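PDB 3PT5: NANS (YJHS), A 9-O-acetyl N-acetylneuraminic acid esterase, which probably hydrolyses the 9-O-acetyl group of 9-O-acetyl-N-acetylneuraminate, a host sialic acid on which Escherichia coli can then grow. Local coordinates for residues Y21-V26 / A173-N178; P50-L55 / Q106-A111; K113-I118 / A122-V127; P232-D237 / L331-E336. One frame throughout, in Å; residues are numbered along the deposited sequence.

Contact 1 of 4, residues Y21-V26 / A173-N178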
loop_
_atom_site.group_PDB
_atom_site.type_symbol
_atom_site.label_atom_id
_atom_site.label_comp_id
_atom_site.label_asym_id
_atom_site.label_seq_id
_atom_site.Cartn_x
_atom_site.Cartn_y
_atom_site.Cartn_z
ATOM N N TYR A 21 -5.692 4.956 -17.963
ATOM C CA TYR A 21 -5.219 5.113 -16.573
ATOM C C TYR A 21 -3.703 5.064 -16.483
ATOM O O TYR A 21 -3.046 4.340 -17.219
ATOM C CB TYR A 21 -5.781 4.021 -15.648
ATOM C CG TYR A 21 -7.293 4.135 -15.454
ATOM C CD1 TYR A 21 -7.793 4.912 -14.430
ATOM C CD2 TYR A 21 -8.194 3.472 -16.301
ATOM C CE1 TYR A 21 -9.142 5.059 -14.232
ATOM C CE2 TYR A 21 -9.586 3.609 -16.102
ATOM C CZ TYR A 21 -10.032 4.418 -15.058
ATOM O OH TYR A 21 -11.364 4.641 -14.782
ATOM N N TYR A 22 -3.177 5.855 -15.554
ATOM C CA TYR A 22 -1.808 5.706 -15.077
ATOM C C TYR A 22 -1.935 4.724 -13.921
ATOM O O TYR A 22 -2.707 4.949 -13.014
ATOM C CB TYR A 22 -1.279 7.025 -14.540
ATOM C CG TYR A 22 -0.844 8.041 -15.573
ATOM C CD1 TYR A 22 0.431 8.600 -15.520
ATOM C CD2 TYR A 22 -1.699 8.477 -16.569
ATOM C CE1 TYR A 22 0.845 9.557 -16.442
ATOM C CE2 TYR A 22 -1.286 9.437 -17.509
ATOM C CZ TYR A 22 -0.002 9.962 -17.435
ATOM O OH TYR A 22 0.426 10.910 -18.357
ATOM N N VAL A 23 -1.180 3.645 -13.996
ATOM C CA VAL A 23 -1.324 2.484 -13.117
ATOM C C VAL A 23 -0.183 2.500 -12.092
ATOM O O VAL A 23 0.980 2.684 -12.448
ATOM C CB VAL A 23 -1.334 1.152 -13.917
ATOM C CG1 VAL A 23 -1.260 -0.043 -12.982
ATOM C CG2 VAL A 23 -2.578 1.043 -14.827
ATOM N N LEU A 24 -0.538 2.354 -10.810
ATOM C CA LEU A 24 0.461 2.253 -9.746
ATOM C C LEU A 24 0.094 1.041 -8.897
ATOM O O LEU A 24 -1.027 0.949 -8.431
ATOM C CB LEU A 24 0.464 3.531 -8.904
ATOM C CG LEU A 24 1.541 3.729 -7.843
ATOM C CD1 LEU A 24 2.918 4.026 -8.501
ATOM C CD2 LEU A 24 1.132 4.861 -6.913
ATOM N N THR A 25 1.029 0.097 -8.750
ATOM C CA THR A 25 0.823 -1.068 -7.885
ATOM C C THR A 25 1.304 -0.723 -6.477
ATOM O O THR A 25 2.300 -0.078 -6.318
ATOM C CB THR A 25 1.590 -2.279 -8.425
ATOM O OG1 THR A 25 0.998 -2.649 -9.680
ATOM C CG2 THR A 25 1.492 -3.477 -7.477
ATOM N N VAL A 26 0.567 -1.177 -5.464
ATOM C CA VAL A 26 0.903 -0.912 -4.069
ATOM C C VAL A 26 0.983 -2.263 -3.409
ATOM O O VAL A 26 0.035 -3.046 -3.508
ATOM C CB VAL A 26 -0.142 0.003 -3.376
ATOM C CG1 VAL A 26 0.272 0.270 -1.932
ATOM C CG2 VAL A 26 -0.223 1.323 -4.135
ATOM N N ALA A 173 -3.221 -7.496 -15.297
ATOM C CA ALA A 173 -4.643 -7.296 -15.573
ATOM C C ALA A 173 -4.929 -5.821 -15.748
ATOM O O ALA A 173 -5.735 -5.427 -16.594
ATOM C CB ALA A 173 -5.518 -7.869 -14.444
ATOM N N ALA A 174 -4.263 -5.002 -14.934
ATOM C CA ALA A 174 -4.474 -3.566 -15.000
ATOM C C ALA A 174 -3.994 -2.996 -16.335
ATOM O O ALA A 174 -4.631 -2.091 -16.895
ATOM C CB ALA A 174 -3.775 -2.876 -13.831
ATOM N N LEU A 175 -2.881 -3.523 -16.829
ATOM C CA LEU A 175 -2.295 -3.071 -18.106
ATOM C C LEU A 175 -3.067 -3.602 -19.308
ATOM O O LEU A 175 -3.325 -2.867 -20.270
ATOM C CB LEU A 175 -0.800 -3.404 -18.182
ATOM C CG LEU A 175 0.051 -2.740 -17.069
ATOM C CD1 LEU A 175 1.513 -3.200 -17.114
ATOM C CD2 LEU A 175 -0.043 -1.210 -17.106
ATOM N N VAL A 176 -3.468 -4.868 -19.236
ATOM C CA VAL A 176 -4.277 -5.530 -20.274
ATOM C C VAL A 176 -5.663 -4.922 -20.497
ATOM O O VAL A 176 -6.199 -4.969 -21.615
ATOM C CB VAL A 176 -4.423 -7.048 -19.940
ATOM C CG1 VAL A 176 -5.589 -7.694 -20.707
ATOM C CG2 VAL A 176 -3.129 -7.753 -20.171
ATOM N N LYS A 177 -6.247 -4.361 -19.442
ATOM C CA LYS A 177 -7.558 -3.702 -19.499
ATOM C C LYS A 177 -7.692 -2.661 -20.601
ATOM O O LYS A 177 -8.756 -2.530 -21.184
ATOM C CB LYS A 177 -7.911 -3.052 -18.160
ATOM C CG LYS A 177 -8.487 -4.027 -17.120
ATOM C CD LYS A 177 -9.451 -3.324 -16.198
ATOM C CE LYS A 177 -9.819 -4.210 -15.019
ATOM N NZ LYS A 177 -10.789 -5.295 -15.319
ATOM N N ASN A 178 -6.623 -1.914 -20.860
ATOM C CA ASN A 178 -6.639 -0.814 -21.819
ATOM C C ASN A 178 -5.202 -0.649 -22.326
ATOM O O ASN A 178 -4.305 -0.388 -21.529
ATOM C CB ASN A 178 -7.147 0.436 -21.081
ATOM C CG ASN A 178 -7.381 1.634 -21.983
ATOM O OD1 ASN A 178 -6.694 1.834 -22.990
ATOM N ND2 ASN A 178 -8.331 2.470 -21.591
#
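Val23, on a central parallel strand, faces the last turn of helix 162-176 at Ala174, and the two CA atoms lie 7.1 Å apart, close enough for short apolar side chains to fill the space between strand and helix. The valine does this work by dividing its two methyls between successive helix residues. CG1, anti to the backbone N (chi1 171°), meets the CB of Ala174, the two atoms 3.9 Å apart. CG2 turns to Leu175, whose CD2 lies 4.1 Å from it. That leucine does not start straight at the strand, but its CD2 branch closes the distance; the same methyl also approaches the CB of Val23 at 4.2 Å, so it rests against the valine's branch point. Ala174, having only a methyl to offer, lets the helix come near the sheet, and it also touches Val127 on the next strand. Around this apolar patch, polar groups join the same two elements: the Asn181 side chain binds both Tyr21 N and Ala174 O, while Thr25 OG1 is hydrogen-bonded to Thr171 OG1. Helix 162-176 connects strands 122-130 and 182-189, which flank strand 20-28, so the contact seats the helix of a beta-alpha-beta crossover on the sheet, as in the alpha/beta/alpha sandwich of SGNH hydrolases.

Contact 2 of 4, residues P50-L55 / Q106-A111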
loop_
_atom_site.group_PDB
_atom_site.type_symbol
_atom_site.label_atom_id
_atom_site.label_comp_id
_atom_site.label_asym_id
_atom_site.label_seq_id
_atom_site.Cartn_x
_atom_site.Cartn_y
_atom_site.Cartn_z
ATOM N N PRO A 50 -13.958 10.565 -8.744
ATOM C CA PRO A 50 -14.373 9.734 -9.871
ATOM C C PRO A 50 -13.277 9.282 -10.836
ATOM O O PRO A 50 -13.493 8.354 -11.613
ATOM C CB PRO A 50 -15.378 10.620 -10.621
ATOM C CG PRO A 50 -15.831 11.611 -9.652
ATOM C CD PRO A 50 -14.700 11.841 -8.685
ATOM N N ARG A 51 -12.126 9.958 -10.818
ATOM C CA ARG A 51 -11.040 9.602 -11.706
ATOM C C ARG A 51 -10.026 8.655 -11.058
ATOM O O ARG A 51 -9.052 8.259 -11.709
ATOM C CB ARG A 51 -10.348 10.852 -12.256
ATOM C CG ARG A 51 -11.198 11.611 -13.278
ATOM C CD ARG A 51 -10.560 12.974 -13.493
ATOM N NE ARG A 51 -9.274 12.878 -14.171
ATOM C CZ ARG A 51 -8.331 13.824 -14.122
ATOM N NH1 ARG A 51 -8.544 14.940 -13.412
ATOM N NH2 ARG A 51 -7.181 13.672 -14.774
ATOM N N ILE A 52 -10.277 8.266 -9.801
ATOM C CA ILE A 52 -9.271 7.504 -9.046
ATOM C C ILE A 52 -9.885 6.169 -8.656
ATOM O O ILE A 52 -10.861 6.140 -7.898
ATOM C CB ILE A 52 -8.845 8.252 -7.783
ATOM C CG1 ILE A 52 -8.203 9.586 -8.167
ATOM C CG2 ILE A 52 -7.870 7.390 -6.934
ATOM C CD1 ILE A 52 -7.786 10.428 -6.997
ATOM N N LYS A 53 -9.320 5.113 -9.207
ATOM C CA LYS A 53 -9.904 3.758 -9.187
ATOM C C LYS A 53 -8.930 2.745 -8.609
ATOM O O LYS A 53 -7.753 3.059 -8.365
ATOM C CB LYS A 53 -10.306 3.340 -10.609
ATOM C CG LYS A 53 -11.233 4.283 -11.301
ATOM C CD LYS A 53 -12.623 4.272 -10.677
ATOM C CE LYS A 53 -13.564 5.148 -11.514
ATOM N NZ LYS A 53 -14.790 5.442 -10.716
ATOM N N GLN A 54 -9.450 1.554 -8.328
ATOM C CA GLN A 54 -8.612 0.437 -7.909
ATOM C C GLN A 54 -9.132 -0.823 -8.547
ATOM O O GLN A 54 -10.264 -0.854 -9.018
ATOM C CB GLN A 54 -8.577 0.306 -6.375
ATOM C CG GLN A 54 -9.958 -0.102 -5.746
ATOM C CD GLN A 54 -9.913 -0.203 -4.249
ATOM O OE1 GLN A 54 -9.018 -0.861 -3.697
ATOM N NE2 GLN A 54 -10.881 0.441 -3.561
ATOM N N LEU A 55 -8.306 -1.855 -8.572
ATOM C CA LEU A 55 -8.774 -3.181 -8.958
ATOM C C LEU A 55 -9.401 -3.874 -7.766
ATOM O O LEU A 55 -8.754 -4.071 -6.746
ATOM C CB LEU A 55 -7.651 -4.034 -9.545
ATOM C CG LEU A 55 -7.025 -3.713 -10.907
ATOM C CD1 LEU A 55 -6.151 -4.884 -11.310
ATOM C CD2 LEU A 55 -8.056 -3.484 -11.990
ATOM N N GLN A 106 -2.687 4.922 2.748
ATOM C CA GLN A 106 -2.220 6.056 1.953
ATOM C C GLN A 106 -2.427 5.948 0.450
ATOM O O GLN A 106 -2.106 6.904 -0.247
ATOM C CB GLN A 106 -0.719 6.326 2.188
ATOM C CG GLN A 106 0.223 5.165 1.771
ATOM C CD GLN A 106 0.525 4.199 2.925
ATOM O OE1 GLN A 106 -0.264 4.095 3.870
ATOM N NE2 GLN A 106 1.660 3.499 2.853
ATOM N N ALA A 107 -2.899 4.808 -0.090
ATOM C CA ALA A 107 -2.962 4.673 -1.569
ATOM C C ALA A 107 -3.843 5.796 -2.152
ATOM O O ALA A 107 -3.510 6.408 -3.180
ATOM C CB ALA A 107 -3.516 3.318 -1.964
ATOM N N LEU A 108 -4.963 6.083 -1.474
ATOM C CA LEU A 108 -5.880 7.114 -1.961
ATOM C C LEU A 108 -5.197 8.486 -2.049
ATOM O O LEU A 108 -5.408 9.232 -3.003
ATOM C CB LEU A 108 -7.126 7.205 -1.072
ATOM C CG LEU A 108 -8.103 8.354 -1.366
ATOM C CD1 LEU A 108 -8.655 8.225 -2.805
ATOM C CD2 LEU A 108 -9.252 8.319 -0.362
ATOM N N HIS A 109 -4.387 8.801 -1.046
ATOM C CA HIS A 109 -3.742 10.107 -0.926
ATOM C C HIS A 109 -2.594 10.276 -1.883
ATOM O O HIS A 109 -2.389 11.373 -2.402
ATOM C CB HIS A 109 -3.313 10.288 0.515
ATOM C CG HIS A 109 -4.416 9.973 1.456
ATOM N ND1 HIS A 109 -4.525 8.749 2.080
ATOM C CD2 HIS A 109 -5.547 10.659 1.767
ATOM C CE1 HIS A 109 -5.640 8.723 2.790
ATOM N NE2 HIS A 109 -6.276 9.866 2.619
ATOM N N ILE A 110 -1.900 9.173 -2.155
ATOM C CA ILE A 110 -0.898 9.162 -3.251
ATOM C C ILE A 110 -1.588 9.486 -4.566
ATOM O O ILE A 110 -1.215 10.447 -5.245
ATOM C CB ILE A 110 -0.128 7.843 -3.300
ATOM C CG1 ILE A 110 0.705 7.753 -2.024
ATOM C CG2 ILE A 110 0.751 7.781 -4.560
ATOM C CD1 ILE A 110 1.296 6.345 -1.756
ATOM N N ALA A 111 -2.649 8.742 -4.869
ATOM C CA ALA A 111 -3.427 8.954 -6.067
ATOM C C ALA A 111 -3.965 10.392 -6.180
ATOM O O ALA A 111 -3.848 11.007 -7.259
ATOM C CB ALA A 111 -4.550 7.926 -6.126
#
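A chi1 of -62° in Ile52 sets CG2 anti to the backbone N and aims this methyl at the helix, against Ala111, while chi2 of 178° stretches the other branch out so that its CD1 arrives beside the same alanine. The isoleucine thus straddles Ala111 with two methyls. CG2 presses on the CB of Ala111 at 3.5 Å, tighter than carbon atoms usually pack. CD1 comes instead to the backbone of that residue, 3.9 Å from the carbonyl carbon of Ala111. One turn earlier on the same helix face, Leu108 adds a looser third point: its CD1 lies 4.3 Å from the CG2 of Ile52. Leu108 starts off to one side of the strand and reaches it with the end of its chain, whereas Ala111 points directly across. Because the helix offers a mere methyl here, the backbones draw close, with 6.7 Å between the CA atoms of Ile52 and Ala111. All three residues are buried, and the interaction is wholly apolar. Beyond it, Ala107 and Ala111 continue the small-residue face of the helix onto Ile126 and Ile124 of the adjacent strand, and Ile52 also touches Leu76. On a different side of the helix, His109 NE2 is hydrogen-bonded to Asp46 OD1. Strand 52-55 runs parallel to strand 122-130, and helix 107-114 lies over both, a packing of helix on parallel strands that forms part of one outer layer of the three-layer SGNH hydrolase fold.

Contact 3 of 4, residues K113-I118 / A122-V127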
loop_
_atom_site.group_PDB
_atom_site.type_symbol
_atom_site.label_atom_id
_atom_site.label_comp_id
_atom_site.label_asym_id
_atom_site.label_seq_id
_atom_site.Cartn_x
_atom_site.Cartn_y
_atom_site.Cartn_z
ATOM N N LYS A 113 -2.845 13.075 -4.811
ATOM C CA LYS A 113 -1.753 14.047 -4.976
ATOM C C LYS A 113 -1.068 13.978 -6.348
ATOM O O LYS A 113 -0.468 14.961 -6.787
ATOM C CB LYS A 113 -0.751 13.953 -3.818
ATOM C CG LYS A 113 -1.357 14.438 -2.501
ATOM C CD LYS A 113 -0.449 14.112 -1.294
ATOM C CE LYS A 113 -1.150 14.486 0.030
ATOM N NZ LYS A 113 -0.214 14.251 1.151
ATOM N N LEU A 114 -1.178 12.831 -7.022
ATOM C CA LEU A 114 -0.673 12.659 -8.404
ATOM C C LEU A 114 -1.633 13.199 -9.485
ATOM O O LEU A 114 -1.199 13.639 -10.554
ATOM C CB LEU A 114 -0.439 11.189 -8.690
ATOM C CG LEU A 114 0.708 10.439 -8.029
ATOM C CD1 LEU A 114 0.550 8.928 -8.322
ATOM C CD2 LEU A 114 2.067 10.962 -8.575
ATOM N N LEU A 115 -2.934 13.162 -9.203
ATOM C CA LEU A 115 -3.938 13.449 -10.220
ATOM C C LEU A 115 -3.739 14.806 -10.890
ATOM O O LEU A 115 -3.930 14.904 -12.099
ATOM C CB LEU A 115 -5.356 13.331 -9.621
ATOM C CG LEU A 115 -6.550 13.333 -10.573
ATOM C CD1 LEU A 115 -6.661 12.062 -11.389
ATOM C CD2 LEU A 115 -7.770 13.558 -9.713
ATOM N N PRO A 116 -3.324 15.854 -10.131
ATOM C CA PRO A 116 -3.257 17.145 -10.841
ATOM C C PRO A 116 -2.201 17.183 -11.923
ATOM O O PRO A 116 -2.216 18.083 -12.770
ATOM C CB PRO A 116 -2.885 18.133 -9.735
ATOM C CG PRO A 116 -3.252 17.479 -8.474
ATOM C CD PRO A 116 -3.102 16.024 -8.678
ATOM N N PHE A 117 -1.304 16.204 -11.923
ATOM C CA PHE A 117 -0.168 16.201 -12.834
ATOM C C PHE A 117 -0.341 15.401 -14.126
ATOM O O PHE A 117 0.555 15.358 -14.987
ATOM C CB PHE A 117 1.051 15.723 -12.053
ATOM C CG PHE A 117 1.461 16.669 -10.980
ATOM C CD1 PHE A 117 2.231 17.793 -11.279
ATOM C CD2 PHE A 117 1.061 16.459 -9.675
ATOM C CE1 PHE A 117 2.610 18.672 -10.273
ATOM C CE2 PHE A 117 1.436 17.309 -8.682
ATOM C CZ PHE A 117 2.216 18.428 -8.973
ATOM N N ILE A 118 -1.505 14.778 -14.284
ATOM C CA ILE A 118 -1.747 13.907 -15.459
ATOM C C ILE A 118 -2.821 14.506 -16.370
ATOM O O ILE A 118 -3.536 15.423 -15.962
ATOM C CB ILE A 118 -2.158 12.449 -15.037
ATOM C CG1 ILE A 118 -3.576 12.432 -14.494
ATOM C CG2 ILE A 118 -1.167 11.821 -14.036
ATOM C CD1 ILE A 118 -4.091 11.058 -14.182
ATOM N N ALA A 122 -7.184 11.220 -18.460
ATOM C CA ALA A 122 -6.600 10.077 -17.763
ATOM C C ALA A 122 -7.074 10.003 -16.323
ATOM O O ALA A 122 -7.410 11.029 -15.698
ATOM C CB ALA A 122 -5.081 10.177 -17.793
ATOM N N GLY A 123 -7.107 8.793 -15.779
ATOM C CA GLY A 123 -7.338 8.634 -14.354
ATOM C C GLY A 123 -6.142 7.907 -13.743
ATOM O O GLY A 123 -5.162 7.661 -14.413
ATOM N N ILE A 124 -6.260 7.566 -12.467
ATOM C CA ILE A 124 -5.232 6.836 -11.754
ATOM C C ILE A 124 -5.878 5.515 -11.321
ATOM O O ILE A 124 -7.007 5.530 -10.816
ATOM C CB ILE A 124 -4.745 7.593 -10.464
ATOM C CG1 ILE A 124 -4.106 8.984 -10.757
ATOM C CG2 ILE A 124 -3.804 6.695 -9.664
ATOM C CD1 ILE A 124 -2.680 8.932 -11.284
ATOM N N LEU A 125 -5.159 4.410 -11.529
ATOM C CA LEU A 125 -5.643 3.060 -11.214
ATOM C C LEU A 125 -4.647 2.421 -10.282
ATOM O O LEU A 125 -3.533 2.108 -10.671
ATOM C CB LEU A 125 -5.804 2.179 -12.463
ATOM C CG LEU A 125 -6.276 0.732 -12.236
ATOM C CD1 LEU A 125 -7.613 0.684 -11.516
ATOM C CD2 LEU A 125 -6.322 -0.044 -13.555
ATOM N N ILE A 126 -5.050 2.250 -9.020
ATOM C CA ILE A 126 -4.179 1.604 -8.035
ATOM C C ILE A 126 -4.435 0.090 -8.052
ATOM O O ILE A 126 -5.580 -0.344 -8.183
ATOM C CB ILE A 126 -4.473 2.177 -6.614
ATOM C CG1 ILE A 126 -4.113 3.678 -6.544
ATOM C CG2 ILE A 126 -3.789 1.380 -5.504
ATOM C CD1 ILE A 126 -2.788 4.099 -7.105
ATOM N N VAL A 127 -3.357 -0.684 -7.946
ATOM C CA VAL A 127 -3.419 -2.142 -7.884
ATOM C C VAL A 127 -2.971 -2.589 -6.454
ATOM O O VAL A 127 -1.795 -2.736 -6.195
ATOM C CB VAL A 127 -2.556 -2.822 -9.005
ATOM C CG1 VAL A 127 -2.714 -4.355 -8.981
ATOM C CG2 VAL A 127 -2.930 -2.266 -10.390
#
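Ile118 and Ile124 meet end to end, CD1 to CD1 at 3.9 Å, and the other side chains of the contact gather about this pair of methyls. Ile124 bends on its way there: a chi2 of -78° folds CD1 back from the extended course, and the bent chain presents two atoms to the helix end. Its CD1 touches the CB of Leu114 at 4.1 Å, so that leucine is met at its base. Its CG1 takes the CD1 of Leu115, 4.0 Å away, and these two side chains cross obliquely, Leu115 reaching in with its tip from the flank. Ile118 approaches from beyond the helix end with CG1 wedged between its own backbone N and carbonyl carbon (chi1 73°), the crowded position, and extends CD1 toward the start of the strand. There the methyl lies 3.8 Å from the CB of Ala122. It also rests on two peptide oxygens, with the O of Gly123 at 3.6 Å. Those oxygens have polar partners elsewhere: Ala122 O is bound by Arg51 NH2, and Gly123 O takes part in backbone pairing with strand 20-28. A short turn joins the two segments, so helix end and strand start pack as neighbours in the chain. Strand 122-130 runs between strands 52-55 and 20-28, while helix 107-114 is flanked by helix 315-335, where Leu114 touches Val327 and Ile330 and Lys113 forms a salt bridge with Asp324.

Contact 4 of 4, residues P232-D237 / L331-E336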
loop_
_atom_site.group_PDB
_atom_site.type_symbol
_atom_site.label_atom_id
_atom_site.label_comp_id
_atom_site.label_asym_id
_atom_site.label_seq_id
_atom_site.Cartn_x
_atom_site.Cartn_y
_atom_site.Cartn_z
ATOM N N PRO A 232 10.231 1.320 -11.917
ATOM C CA PRO A 232 10.670 1.650 -10.574
ATOM C C PRO A 232 9.856 0.995 -9.446
ATOM O O PRO A 232 8.620 0.894 -9.506
ATOM C CB PRO A 232 10.499 3.173 -10.496
ATOM C CG PRO A 232 9.467 3.502 -11.493
ATOM C CD PRO A 232 9.630 2.481 -12.599
ATOM N N TRP A 233 10.591 0.577 -8.439
ATOM C CA TRP A 233 10.055 0.182 -7.142
ATOM C C TRP A 233 10.414 1.292 -6.168
ATOM O O TRP A 233 11.577 1.521 -5.875
ATOM C CB TRP A 233 10.633 -1.149 -6.662
ATOM C CG TRP A 233 10.023 -2.297 -7.378
ATOM C CD1 TRP A 233 9.967 -2.458 -8.725
ATOM C CD2 TRP A 233 9.400 -3.459 -6.800
ATOM N NE1 TRP A 233 9.341 -3.644 -9.042
ATOM C CE2 TRP A 233 8.981 -4.281 -7.875
ATOM C CE3 TRP A 233 9.147 -3.876 -5.485
ATOM C CZ2 TRP A 233 8.307 -5.504 -7.673
ATOM C CZ3 TRP A 233 8.489 -5.103 -5.281
ATOM C CH2 TRP A 233 8.083 -5.899 -6.369
ATOM N N PHE A 234 9.387 1.959 -5.665
ATOM C CA PHE A 234 9.523 2.976 -4.638
ATOM C C PHE A 234 9.344 2.301 -3.298
ATOM O O PHE A 234 8.245 1.864 -2.935
ATOM C CB PHE A 234 8.495 4.073 -4.849
ATOM C CG PHE A 234 8.612 4.723 -6.181
ATOM C CD1 PHE A 234 9.562 5.733 -6.399
ATOM C CD2 PHE A 234 7.822 4.287 -7.233
ATOM C CE1 PHE A 234 9.673 6.341 -7.666
ATOM C CE2 PHE A 234 7.927 4.876 -8.496
ATOM C CZ PHE A 234 8.869 5.892 -8.716
ATOM N N CYS A 235 10.462 2.120 -2.619
ATOM C CA CYS A 235 10.465 1.279 -1.421
ATOM C C CYS A 235 10.454 2.189 -0.200
ATOM O O CYS A 235 11.384 2.976 0.021
ATOM C CB CYS A 235 11.695 0.375 -1.426
ATOM S SG CYS A 235 11.730 -0.719 -2.820
ATOM N N GLY A 236 9.396 2.106 0.593
ATOM C CA GLY A 236 9.236 2.999 1.724
ATOM C C GLY A 236 9.871 2.488 3.001
ATOM O O GLY A 236 10.023 1.284 3.225
ATOM N N ASP A 237 10.197 3.438 3.859
ATOM C CA ASP A 237 10.757 3.160 5.175
ATOM C C ASP A 237 9.688 2.587 6.138
ATOM O O ASP A 237 8.524 2.325 5.751
ATOM C CB ASP A 237 11.342 4.481 5.710
ATOM C CG ASP A 237 12.517 4.293 6.689
ATOM O OD1 ASP A 237 12.838 3.143 7.066
ATOM O OD2 ASP A 237 13.120 5.329 7.075
ATOM N N LEU A 331 7.068 11.581 -9.070
ATOM C CA LEU A 331 7.170 12.712 -10.005
ATOM C C LEU A 331 8.605 12.937 -10.436
ATOM O O LEU A 331 8.884 13.113 -11.626
ATOM C CB LEU A 331 6.588 13.996 -9.402
ATOM C CG LEU A 331 5.083 14.027 -9.094
ATOM C CD1 LEU A 331 4.757 15.308 -8.320
ATOM C CD2 LEU A 331 4.220 13.927 -10.358
ATOM N N GLN A 332 9.521 12.908 -9.473
ATOM C CA GLN A 332 10.939 13.057 -9.768
ATOM C C GLN A 332 11.432 11.975 -10.720
ATOM O O GLN A 332 12.119 12.275 -11.699
ATOM C CB GLN A 332 11.765 13.054 -8.501
ATOM C CG GLN A 332 13.224 13.349 -8.794
ATOM C CD GLN A 332 14.056 13.473 -7.556
ATOM O OE1 GLN A 332 15.265 13.253 -7.589
ATOM N NE2 GLN A 332 13.428 13.848 -6.451
ATOM N N PHE A 333 11.091 10.716 -10.451
ATOM C CA PHE A 333 11.575 9.635 -11.291
ATOM C C PHE A 333 11.140 9.850 -12.735
ATOM O O PHE A 333 11.943 9.773 -13.671
ATOM C CB PHE A 333 11.064 8.279 -10.822
ATOM C CG PHE A 333 11.526 7.162 -11.681
ATOM C CD1 PHE A 333 12.767 6.557 -11.434
ATOM C CD2 PHE A 333 10.768 6.727 -12.759
ATOM C CE1 PHE A 333 13.224 5.543 -12.253
ATOM C CE2 PHE A 333 11.235 5.709 -13.594
ATOM C CZ PHE A 333 12.463 5.120 -13.329
ATOM N N TRP A 334 9.859 10.134 -12.904
ATOM C CA TRP A 334 9.288 10.244 -14.238
ATOM C C TRP A 334 9.717 11.498 -14.991
ATOM O O TRP A 334 9.739 11.489 -16.221
ATOM C CB TRP A 334 7.781 9.999 -14.189
ATOM C CG TRP A 334 7.547 8.524 -13.959
ATOM C CD1 TRP A 334 7.038 7.936 -12.841
ATOM C CD2 TRP A 334 7.897 7.453 -14.860
ATOM N NE1 TRP A 334 7.021 6.544 -12.998
ATOM C CE2 TRP A 334 7.561 6.231 -14.220
ATOM C CE3 TRP A 334 8.479 7.410 -16.145
ATOM C CZ2 TRP A 334 7.757 4.977 -14.838
ATOM C CZ3 TRP A 334 8.686 6.177 -16.751
ATOM C CH2 TRP A 334 8.301 4.965 -16.100
ATOM N N ARG A 335 10.109 12.539 -14.250
ATOM C CA ARG A 335 10.606 13.802 -14.836
ATOM C C ARG A 335 12.096 13.793 -15.184
ATOM O O ARG A 335 12.557 14.637 -15.968
ATOM C CB ARG A 335 10.329 14.973 -13.902
ATOM C CG ARG A 335 8.900 15.499 -13.931
ATOM C CD ARG A 335 8.697 16.442 -12.781
ATOM N NE ARG A 335 7.434 17.173 -12.863
ATOM C CZ ARG A 335 6.829 17.735 -11.829
ATOM N NH1 ARG A 335 7.339 17.634 -10.600
ATOM N NH2 ARG A 335 5.685 18.374 -12.008
ATOM N N GLU A 336 12.866 12.907 -14.559
ATOM C CA GLU A 336 14.319 12.932 -14.731
ATOM C C GLU A 336 14.756 12.061 -15.910
ATOM O O GLU A 336 15.949 11.881 -16.141
ATOM C CB GLU A 336 15.041 12.516 -13.433
ATOM C CG GLU A 336 14.963 11.040 -13.142
ATOM C CD GLU A 336 15.371 10.689 -11.721
ATOM O OE1 GLU A 336 15.814 11.611 -10.979
ATOM O OE2 GLU A 336 15.251 9.484 -11.355
#
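Phe333, near the end of the C-terminal helix 315-335, packs on Pro232 and Phe234 at a parallel strand of the SGNH hydrolase alpha/beta/alpha sandwich. Followed outward, its CB comes first to the edge of the Phe234 ring, lying near that ring's plane and 3.9 Å from Phe234 CZ. CG is set anti to the backbone N (chi1 179°), which carries the ring past Phe234 and over the proline; CG itself still has Phe234 CZ at 4.2 Å. Beyond it, one face of the ring receives Pro232. CD1 and CE1 lie near Pro232 CB, and CD2 near Pro232 CG. Phe333 CE2 is 3.5 Å from Pro232 CG, and CZ at the tip has both CG and CD of the proline close by. The result is a CH-pi contact, with Pro232 CG over the face, 22° off the ring normal. The ring of Phe333 also forms a cation-pi pair with Arg337. Trp334, the next residue, brings its indole to the same proline and takes the CD2 of Phe333 over one of its own faces. Its NE1 is hydrogen-bonded to Leu184 O on a neighbouring strand, and Trp334 CZ2 lies 3.8 Å from Pro232 CD.

In the fold
All four contacts seat helices on one mixed, mainly parallel sheet. Contact 1 lies on one face of it, under helix 162-176; contacts 2, 3 and 4 lie on the other, under helices 107-114 and 315-335. Contacts 2 and 3 share helix 107-114 and neighbouring strands, their centres about 7 Å apart, and the centres of contacts 1 and 3 are about 11 Å apart. Along the chain both contacts 2 and 3 fall between the two halves of contact 1, whereas contact 4 follows later, its centre about 15 Å from that of contact 3. Phe117 and Leu114 touch Leu331, joining contacts 3 and 4 through the helices. Together they join helices on both faces to the sheet of the esterase.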